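Long-range contacts in putative NAD dependent dehydrogenase (Micromonospora echinospora, PDB 6NOR), which binds NAD and probably works as an NAD-dependent oxidoreductase in the biosynthesis of the antibiotic gentamicin: residues A[40-44]-A[65-69]; A[51-55]-A[80-86]; A[213-219]-A[237-243]. All coordinates share one frame; numbering follows the deposited sequence.

Contact 1: A[40-44]-A[65-69]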
loop_
_atom_site.group_PDB
_atom_site.type_symbol
_atom_site.label_atom_id
_atom_site.label_comp_id
_atom_site.label_asym_id
_atom_site.label_seq_id
_atom_site.Cartn_x
_atom_site.Cartn_y
_atom_site.Cartn_z
ATOM N N ALA A 40 -23.289 17.304 -18.588
ATOM C CA ALA A 40 -23.647 18.724 -18.580
ATOM C C ALA A 40 -22.570 19.550 -17.897
ATOM O O ALA A 40 -22.253 20.656 -18.337
ATOM C CB ALA A 40 -24.983 18.947 -17.881
ATOM N N GLU A 41 -22.009 19.007 -16.818
ATOM C CA GLU A 41 -20.968 19.722 -16.093
ATOM C C GLU A 41 -19.664 19.699 -16.870
ATOM O O GLU A 41 -18.946 20.685 -16.904
ATOM C CB GLU A 41 -20.769 19.134 -14.695
ATOM C CG GLU A 41 -19.476 19.569 -14.048
ATOM C CD GLU A 41 -19.556 19.662 -12.543
ATOM O OE1 GLU A 41 -18.683 20.340 -11.951
ATOM O OE2 GLU A 41 -20.482 19.059 -11.955
ATOM N N VAL A 42 -19.358 18.579 -17.514
ATOM C CA VAL A 42 -18.133 18.486 -18.297
ATOM C C VAL A 42 -18.227 19.345 -19.552
ATOM O O VAL A 42 -17.291 20.039 -19.906
ATOM C CB VAL A 42 -17.814 17.023 -18.682
ATOM C CG1 VAL A 42 -16.772 16.967 -19.750
ATOM C CG2 VAL A 42 -17.351 16.231 -17.450
ATOM N N LEU A 43 -19.374 19.315 -20.218
ATOM C CA LEU A 43 -19.504 20.008 -21.493
ATOM C C LEU A 43 -19.556 21.523 -21.305
ATOM O O LEU A 43 -18.927 22.244 -22.063
ATOM C CB LEU A 43 -20.736 19.508 -22.243
ATOM C CG LEU A 43 -20.546 18.062 -22.708
ATOM C CD1 LEU A 43 -21.850 17.431 -23.157
ATOM C CD2 LEU A 43 -19.514 18.014 -23.819
ATOM N N THR A 44 -20.269 22.005 -20.287
ATOM C CA THR A 44 -20.335 23.444 -20.045
ATOM C C THR A 44 -18.998 24.032 -19.595
ATOM O O THR A 44 -18.801 25.238 -19.680
ATOM C CB THR A 44 -21.385 23.821 -18.993
ATOM O OG1 THR A 44 -21.188 23.039 -17.812
ATOM C CG2 THR A 44 -22.791 23.594 -19.530
ATOM N N LEU A 65 -32.011 20.379 -13.811
ATOM C CA LEU A 65 -30.739 20.375 -14.513
ATOM C C LEU A 65 -30.599 21.602 -15.413
ATOM O O LEU A 65 -29.580 22.283 -15.382
ATOM C CB LEU A 65 -30.565 19.085 -15.328
ATOM C CG LEU A 65 -29.162 18.882 -15.916
ATOM C CD1 LEU A 65 -28.081 18.889 -14.822
ATOM C CD2 LEU A 65 -29.066 17.621 -16.764
ATOM N N ALA A 66 -31.626 21.895 -16.199
ATOM C CA ALA A 66 -31.596 23.038 -17.112
ATOM C C ALA A 66 -31.364 24.395 -16.429
ATOM O O ALA A 66 -30.616 25.216 -16.939
ATOM C CB ALA A 66 -32.878 23.083 -17.922
ATOM N N THR A 67 -32.000 24.651 -15.292
ATOM C CA THR A 67 -31.832 25.967 -14.673
ATOM C C THR A 67 -30.431 26.101 -14.104
ATOM O O THR A 67 -29.887 27.186 -13.999
ATOM C CB THR A 67 -32.845 26.237 -13.559
ATOM O OG1 THR A 67 -32.533 25.425 -12.424
ATOM C CG2 THR A 67 -34.266 25.950 -14.033
ATOM N N ARG A 68 -29.845 24.976 -13.750
ATOM C CA ARG A 68 -28.502 24.947 -13.214
ATOM C C ARG A 68 -27.488 25.406 -14.265
ATOM O O ARG A 68 -26.471 26.012 -13.938
ATOM C CB ARG A 68 -28.200 23.533 -12.721
ATOM C CG ARG A 68 -26.971 23.358 -11.880
ATOM C CD ARG A 68 -26.806 21.866 -11.605
ATOM N NE ARG A 68 -25.526 21.522 -10.994
ATOM C CZ ARG A 68 -25.055 20.282 -10.918
ATOM N NH1 ARG A 68 -23.883 20.046 -10.339
ATOM N NH2 ARG A 68 -25.765 19.277 -11.423
ATOM N N PHE A 69 -27.780 25.145 -15.535
ATOM C CA PHE A 69 -26.872 25.539 -16.604
ATOM C C PHE A 69 -27.481 26.524 -17.592
ATOM O O PHE A 69 -26.886 26.823 -18.619
ATOM C CB PHE A 69 -26.375 24.303 -17.342
ATOM C CG PHE A 69 -25.617 23.362 -16.459
ATOM C CD1 PHE A 69 -24.295 23.608 -16.141
ATOM C CD2 PHE A 69 -26.235 22.259 -15.914
ATOM C CE1 PHE A 69 -23.600 22.755 -15.308
ATOM C CE2 PHE A 69 -25.544 21.412 -15.083
ATOM C CZ PHE A 69 -24.227 21.662 -14.785
#

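Contact 2: A[51-55]-A[80-86]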
loop_
_atom_site.group_PDB
_atom_site.type_symbol
_atom_site.label_atom_id
_atom_site.label_comp_id
_atom_site.label_asym_id
_atom_site.label_seq_id
_atom_site.Cartn_x
_atom_site.Cartn_y
_atom_site.Cartn_z
ATOM N N LEU A 51 -24.861 24.610 -24.178
ATOM C CA LEU A 51 -25.905 23.680 -23.731
ATOM C C LEU A 51 -27.259 24.324 -23.895
ATOM O O LEU A 51 -27.645 25.181 -23.115
ATOM C CB LEU A 51 -25.705 23.252 -22.266
ATOM C CG LEU A 51 -26.809 22.314 -21.742
ATOM C CD1 LEU A 51 -26.891 21.026 -22.544
ATOM C CD2 LEU A 51 -26.678 22.002 -20.263
ATOM N N ARG A 52 -27.988 23.904 -24.917
ATOM C CA ARG A 52 -29.260 24.542 -25.247
ATOM C C ARG A 52 -30.468 23.838 -24.642
ATOM O O ARG A 52 -31.414 24.486 -24.192
ATOM C CB ARG A 52 -29.399 24.631 -26.759
ATOM C CG ARG A 52 -28.248 25.391 -27.378
ATOM C CD ARG A 52 -28.454 25.603 -28.862
ATOM N NE ARG A 52 -29.697 26.306 -29.166
ATOM C CZ ARG A 52 -29.819 27.629 -29.202
ATOM N NH1 ARG A 52 -28.769 28.397 -28.950
ATOM N NH2 ARG A 52 -30.994 28.184 -29.484
ATOM N N TRP A 53 -30.423 22.511 -24.602
ATOM C CA TRP A 53 -31.573 21.742 -24.151
ATOM C C TRP A 53 -31.191 20.617 -23.200
ATOM O O TRP A 53 -30.175 19.960 -23.387
ATOM C CB TRP A 53 -32.315 21.152 -25.349
ATOM C CG TRP A 53 -32.968 22.142 -26.266
ATOM C CD1 TRP A 53 -32.415 22.718 -27.357
ATOM C CD2 TRP A 53 -34.309 22.647 -26.178
ATOM N NE1 TRP A 53 -33.317 23.558 -27.960
ATOM C CE2 TRP A 53 -34.488 23.535 -27.250
ATOM C CE3 TRP A 53 -35.368 22.442 -25.288
ATOM C CZ2 TRP A 53 -35.691 24.215 -27.475
ATOM C CZ3 TRP A 53 -36.572 23.114 -25.513
ATOM C CH2 TRP A 53 -36.719 23.988 -26.599
ATOM N N VAL A 54 -32.019 20.440 -22.178
ATOM C CA VAL A 54 -32.127 19.224 -21.409
ATOM C C VAL A 54 -33.461 18.579 -21.779
ATOM O O VAL A 54 -34.507 19.214 -21.671
ATOM C CB VAL A 54 -32.074 19.487 -19.893
ATOM C CG1 VAL A 54 -32.244 18.203 -19.122
ATOM C CG2 VAL A 54 -30.770 20.120 -19.516
ATOM N N VAL A 55 -33.413 17.344 -22.271
ATOM C CA VAL A 55 -34.607 16.557 -22.568
ATOM C C VAL A 55 -34.755 15.484 -21.512
ATOM O O VAL A 55 -33.797 14.760 -21.246
ATOM C CB VAL A 55 -34.534 15.891 -23.954
ATOM C CG1 VAL A 55 -35.859 15.149 -24.272
ATOM C CG2 VAL A 55 -34.229 16.921 -25.038
ATOM N N ALA A 80 -36.250 19.747 -29.154
ATOM C CA ALA A 80 -34.825 20.051 -29.181
ATOM C C ALA A 80 -34.244 19.861 -30.568
ATOM O O ALA A 80 -33.326 20.573 -30.960
ATOM C CB ALA A 80 -34.066 19.175 -28.174
ATOM N N LEU A 81 -34.762 18.882 -31.301
ATOM C CA LEU A 81 -34.264 18.591 -32.633
ATOM C C LEU A 81 -34.826 19.595 -33.650
ATOM O O LEU A 81 -34.377 19.648 -34.791
ATOM C CB LEU A 81 -34.629 17.170 -33.045
ATOM C CG LEU A 81 -33.890 16.043 -32.310
ATOM C CD1 LEU A 81 -34.491 14.676 -32.644
ATOM C CD2 LEU A 81 -32.399 16.059 -32.627
ATOM N N ALA A 82 -35.813 20.379 -33.235
ATOM C CA ALA A 82 -36.367 21.409 -34.103
ATOM C C ALA A 82 -35.511 22.664 -34.007
ATOM O O ALA A 82 -35.668 23.601 -34.780
ATOM C CB ALA A 82 -37.796 21.709 -33.735
ATOM N N ASP A 83 -34.605 22.659 -33.040
ATOM C CA ASP A 83 -33.654 23.737 -32.854
ATOM C C ASP A 83 -32.462 23.493 -33.759
ATOM O O ASP A 83 -31.661 22.606 -33.508
ATOM C CB ASP A 83 -33.232 23.806 -31.390
ATOM C CG ASP A 83 -32.291 24.964 -31.084
ATOM O OD1 ASP A 83 -31.628 25.485 -32.003
ATOM O OD2 ASP A 83 -32.186 25.323 -29.890
ATOM N N ASP A 84 -32.330 24.303 -34.796
ATOM C CA ASP A 84 -31.245 24.148 -35.755
ATOM C C ASP A 84 -29.837 24.354 -35.181
ATOM O O ASP A 84 -28.859 23.949 -35.800
ATOM C CB ASP A 84 -31.453 25.115 -36.925
ATOM C CG ASP A 84 -32.595 24.691 -37.835
ATOM O OD1 ASP A 84 -33.060 23.542 -37.694
ATOM O OD2 ASP A 84 -33.025 25.498 -38.692
ATOM N N THR A 85 -29.724 24.998 -34.025
ATOM C CA THR A 85 -28.410 25.273 -33.458
ATOM C C THR A 85 -27.828 24.025 -32.779
ATOM O O THR A 85 -26.620 23.896 -32.614
ATOM C CB THR A 85 -28.464 26.425 -32.456
ATOM O OG1 THR A 85 -29.311 27.457 -32.967
ATOM C CG2 THR A 85 -27.074 26.996 -32.224
ATOM N N VAL A 86 -28.699 23.101 -32.409
ATOM C CA VAL A 86 -28.268 21.823 -31.877
ATOM C C VAL A 86 -27.594 20.965 -32.954
ATOM O O VAL A 86 -28.186 20.656 -33.981
ATOM C CB VAL A 86 -29.438 21.064 -31.280
ATOM C CG1 VAL A 86 -28.966 19.725 -30.758
ATOM C CG2 VAL A 86 -30.058 21.873 -30.162
#

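Contact 3: A[213-219]-A[237-243]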
loop_
_atom_site.group_PDB
_atom_site.type_symbol
_atom_site.label_atom_id
_atom_site.label_comp_id
_atom_site.label_asym_id
_atom_site.label_seq_id
_atom_site.Cartn_x
_atom_site.Cartn_y
_atom_site.Cartn_z
ATOM N N PRO A 213 -6.690 -6.760 -29.762
ATOM C CA PRO A 213 -6.677 -7.944 -30.618
ATOM C C PRO A 213 -8.041 -8.622 -30.687
ATOM O O PRO A 213 -8.898 -8.352 -29.842
ATOM C CB PRO A 213 -5.656 -8.853 -29.926
ATOM C CG PRO A 213 -5.775 -8.514 -28.500
ATOM C CD PRO A 213 -6.028 -7.031 -28.465
ATOM N N ALA A 214 -8.229 -9.487 -31.682
ATOM C CA ALA A 214 -9.472 -10.230 -31.853
ATOM C C ALA A 214 -9.728 -11.170 -30.686
ATOM O O ALA A 214 -8.803 -11.759 -30.147
ATOM C CB ALA A 214 -9.441 -11.023 -33.145
ATOM N N ILE A 215 -10.989 -11.303 -30.306
ATOM C CA ILE A 215 -11.387 -12.249 -29.286
ATOM C C ILE A 215 -11.821 -13.567 -29.916
ATOM O O ILE A 215 -12.709 -13.592 -30.747
ATOM C CB ILE A 215 -12.519 -11.681 -28.442
ATOM C CG1 ILE A 215 -11.994 -10.475 -27.668
ATOM C CG2 ILE A 215 -13.122 -12.764 -27.545
ATOM C CD1 ILE A 215 -12.969 -9.862 -26.722
ATOM N N ARG A 216 -11.195 -14.662 -29.514
ATOM C CA ARG A 216 -11.503 -15.962 -30.097
ATOM C C ARG A 216 -12.632 -16.689 -29.366
ATOM O O ARG A 216 -13.526 -17.228 -29.997
ATOM C CB ARG A 216 -10.252 -16.836 -30.123
ATOM C CG ARG A 216 -10.455 -18.189 -30.801
ATOM C CD ARG A 216 -9.200 -19.058 -30.747
ATOM N NE ARG A 216 -8.066 -18.433 -31.419
ATOM C CZ ARG A 216 -7.926 -18.366 -32.739
ATOM N NH1 ARG A 216 -8.853 -18.887 -33.537
ATOM N NH2 ARG A 216 -6.861 -17.773 -33.264
ATOM N N ALA A 217 -12.602 -16.717 -28.042
ATOM C CA ALA A 217 -13.671 -17.376 -27.291
ATOM C C ALA A 217 -13.965 -16.704 -25.942
ATOM O O ALA A 217 -13.187 -15.902 -25.459
ATOM C CB ALA A 217 -13.334 -18.835 -27.084
ATOM N N VAL A 218 -15.096 -17.052 -25.348
ATOM C CA VAL A 218 -15.546 -16.471 -24.103
ATOM C C VAL A 218 -16.148 -17.560 -23.227
ATOM O O VAL A 218 -16.814 -18.466 -23.723
ATOM C CB VAL A 218 -16.592 -15.351 -24.343
ATOM C CG1 VAL A 218 -17.136 -14.836 -23.052
ATOM C CG2 VAL A 218 -15.976 -14.192 -25.109
ATOM N N THR A 219 -15.884 -17.487 -21.927
ATOM C CA THR A 219 -16.551 -18.322 -20.939
ATOM C C THR A 219 -17.035 -17.412 -19.818
ATOM O O THR A 219 -16.365 -16.463 -19.470
ATOM C CB THR A 219 -15.611 -19.406 -20.380
ATOM O OG1 THR A 219 -14.807 -19.946 -21.438
ATOM C CG2 THR A 219 -16.396 -20.515 -19.729
ATOM N N VAL A 237 -16.006 -13.261 -16.520
ATOM C CA VAL A 237 -15.804 -13.647 -17.894
ATOM C C VAL A 237 -14.359 -14.071 -18.114
ATOM O O VAL A 237 -13.442 -13.333 -17.798
ATOM C CB VAL A 237 -16.125 -12.491 -18.851
ATOM C CG1 VAL A 237 -16.028 -12.945 -20.313
ATOM C CG2 VAL A 237 -17.499 -11.909 -18.543
ATOM N N LEU A 238 -14.164 -15.258 -18.666
ATOM C CA LEU A 238 -12.856 -15.648 -19.156
ATOM C C LEU A 238 -12.818 -15.428 -20.660
ATOM O O LEU A 238 -13.557 -16.064 -21.404
ATOM C CB LEU A 238 -12.544 -17.106 -18.804
ATOM C CG LEU A 238 -12.675 -17.426 -17.306
ATOM C CD1 LEU A 238 -12.280 -18.859 -17.013
ATOM C CD2 LEU A 238 -11.863 -16.442 -16.468
ATOM N N ILE A 239 -11.965 -14.507 -21.097
ATOM C CA ILE A 239 -11.803 -14.207 -22.507
ATOM C C ILE A 239 -10.544 -14.836 -23.082
ATOM O O ILE A 239 -9.456 -14.667 -22.543
ATOM C CB ILE A 239 -11.722 -12.698 -22.748
ATOM C CG1 ILE A 239 -12.922 -11.990 -22.143
ATOM C CG2 ILE A 239 -11.651 -12.377 -24.230
ATOM C CD1 ILE A 239 -12.784 -10.485 -22.235
ATOM N N GLU A 240 -10.686 -15.546 -24.192
ATOM C CA GLU A 240 -9.521 -16.054 -24.892
ATOM C C GLU A 240 -9.243 -15.176 -26.107
ATOM O O GLU A 240 -9.988 -15.192 -27.071
ATOM C CB GLU A 240 -9.734 -17.508 -25.298
ATOM C CG GLU A 240 -8.663 -18.097 -26.192
ATOM C CD GLU A 240 -8.948 -19.554 -26.552
ATOM O OE1 GLU A 240 -8.688 -19.948 -27.711
ATOM O OE2 GLU A 240 -9.438 -20.301 -25.673
ATOM N N PHE A 241 -8.166 -14.407 -26.058
ATOM C CA PHE A 241 -7.760 -13.629 -27.214
ATOM C C PHE A 241 -7.043 -14.466 -28.272
ATOM O O PHE A 241 -6.564 -15.554 -27.999
ATOM C CB PHE A 241 -6.887 -12.459 -26.773
ATOM C CG PHE A 241 -7.628 -11.456 -25.948
ATOM C CD1 PHE A 241 -8.428 -10.507 -26.557
ATOM C CD2 PHE A 241 -7.559 -11.484 -24.558
ATOM C CE1 PHE A 241 -9.142 -9.581 -25.799
ATOM C CE2 PHE A 241 -8.264 -10.566 -23.802
ATOM C CZ PHE A 241 -9.060 -9.607 -24.426
ATOM N N ALA A 242 -6.976 -13.929 -29.483
ATOM C CA ALA A 242 -6.454 -14.636 -30.647
ATOM C C ALA A 242 -4.981 -15.034 -30.527
ATOM O O ALA A 242 -4.590 -16.094 -30.977
ATOM C CB ALA A 242 -6.659 -13.782 -31.890
ATOM N N ASP A 243 -4.166 -14.176 -29.933
ATOM C CA ASP A 243 -2.757 -14.489 -29.685
ATOM C C ASP A 243 -2.548 -15.557 -28.613
ATOM O O ASP A 243 -1.441 -16.043 -28.415
ATOM C CB ASP A 243 -2.027 -13.233 -29.248
ATOM C CG ASP A 243 -2.706 -12.574 -28.072
ATOM O OD1 ASP A 243 -2.606 -13.136 -26.970
ATOM O OD2 ASP A 243 -3.361 -11.524 -28.249
#

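Contact 1: A[40-44]-A[65-69]
Ala40 O, which lies over one face of the Phe69 ring toward its rim, accepts two hydrogen bonds from Thr44: from its backbone N and, at 2.7 Å, from its OG1. With chi1 at 52°, OG1 sits between the backbone N and the carbonyl carbon of Thr44, from where it turns back along its own helix to Ala40 O while still resting 3.5 Å from Phe69 CE1. The threonine hydroxyl is thus occupied by the helix backbone, and Thr44 CG2 lies 3.7 Å from Phe69 CD1. Ala40 CB lies over the same face as its carbonyl oxygen, toward another part of the rim, 3.8 Å from Phe69 CE2, in an off-centre CH-pi contact. Arg68 CG backs the opposite face, and Leu65 CD1 lies at the ring edge. Farther out, Glu41 OE2 and Arg68 NH1 form a long salt bridge of 3.9 Å; their planes stand nearly perpendicular and no N-H points at the oxygen, so charge alone joins them. The two helices run nearly parallel, 23° apart, as the first two helices of the Rossmann fold. Both pack on strand 49-55, where Leu51 meets both Thr44 and Phe69 and Val54 meets Leu65.

Contact 2: A[51-55]-A[80-86]
Trp53 and Val55, on strand 49-55 of the parallel Rossmann sheet, pack against Ala80 near the end of helix 77-81, on the face of the sheet turned away from helix 59-69. The inner part is tight. Ala80 CA stands 3.8 Å from the centroid of the five-membered ring of Trp53, almost exactly on the ring normal, a CH-pi contact over the face; Ala80 CB sits 3.7 Å from Trp53 CG and also reaches Val55 CG2. Val86 CG2 touches Trp53 CD1 from an oblique position. Strands 25-30 and 72-74 add Ala28, Arg72 and Thr74 around the indole.

Toward solvent, the packing gives way to polar bonds. The carboxylate of Asp83 stands steeply to both flat groups it binds. Its OD2 takes three N-H groups: Trp53 NE1 at 2.8 Å, on the anti lone pair, and Arg52 NE and NH2, which approach side-on from the syn side. The oxygen lies in the guanidinium plane, and the NE bond is the straighter of the two, 160° against 136°. Arg52 reaches this oxygen by bending at chi3 (57°), and its NH1 has a second acid partner in Asp50. The exposed Thr85 covers one face of the guanidinium with CB, toward the rim, and marks the solvent side of the contact. Three N-H groups on OD2 would probably favour the charged form of Asp83. Residues Asp83 to Val86 form a type I beta turn, and the other carboxylate oxygen, Asp83 OD1, accepts from Thr85 N at 2.8 Å, closing an Asx turn.

Contact 3: A[213-219]-A[237-243]
A classic beta bulge interrupts the antiparallel hairpin of strands 215-223 and 234-241, part of the mixed sheet of the C-terminal domain: Arg216 and Ala217 both face Glu240. Glu240 O receives both of their backbone N-H groups, Arg216 N at 2.8 Å, nearly along the C=O axis, and Ala217 N at 3.2 Å, on a lone pair in the carbonyl plane. Past the bulge, regular pairing resumes, with Ala217 and Thr219 in hydrogen-bonded pairs with Glu240 and Leu238, and Val218 opposite Ile239 in a non-hydrogen-bonded pair.

Val218 and Ile239 point to one face, where Ile215 and Val218 touch helix 334-353. Here Ile215 joins two side chains of the facing strand: CG2 lies 3.6 Å from Ile239 CG2, while CG1 reaches Phe241 CE1 at 3.5 Å. With CG1 set beside the backbone N (chi1 -66°), its branch runs toward the phenyl, CD1 also touching Ile239, while CG2 meets Ile239 alone of the two. Replacing Ile215 by an alanine removes both branches and would probably open a gap beside Ile239 CG2 and Phe241 CE1, leaving the phenyl with less to hold it in place. Val218 CG1 and Val237 CG1 meet farther along the same face, and Pro213 CG touches Phe241 CD1 at the hairpin's other end.

The other face carries Ala217, Thr219, Leu238 and Glu240 and lies toward a second subunit, whose own Thr219 packs on Thr219 and whose Val236 packs on Leu238. On this side the opposite charges of Arg216 and Glu240 fall short of a salt bridge, with NE 4.1 Å from OE1. The aliphatic part of the arginine comes nearer than its charge: Arg216 CD lies 3.2 Å from Glu240 OE1.

Contacts 1 and 2 lie in the Rossmann domain and are joined by strand 49-55, which belongs to contact 2 and on which both helices of contact 1 pack; residues 80-86 approach from the sheet's other face. They meet through Leu51 and Val54, with Phe69 CB against Leu51 CD2. Contact 3 lies in the C-terminal domain, its centre about 40 Å from that of contact 1. Each has a buried side (Ala40, Leu65; Trp53, Ala80; Val218, Ile239) and a more exposed, charged one. Contact 1, with no hydrogen bond across it, relies on an aromatic ring; contact 2 on side-chain bonds to a carboxylate; contact 3 chiefly on backbone bonds, with one face at a subunit interface.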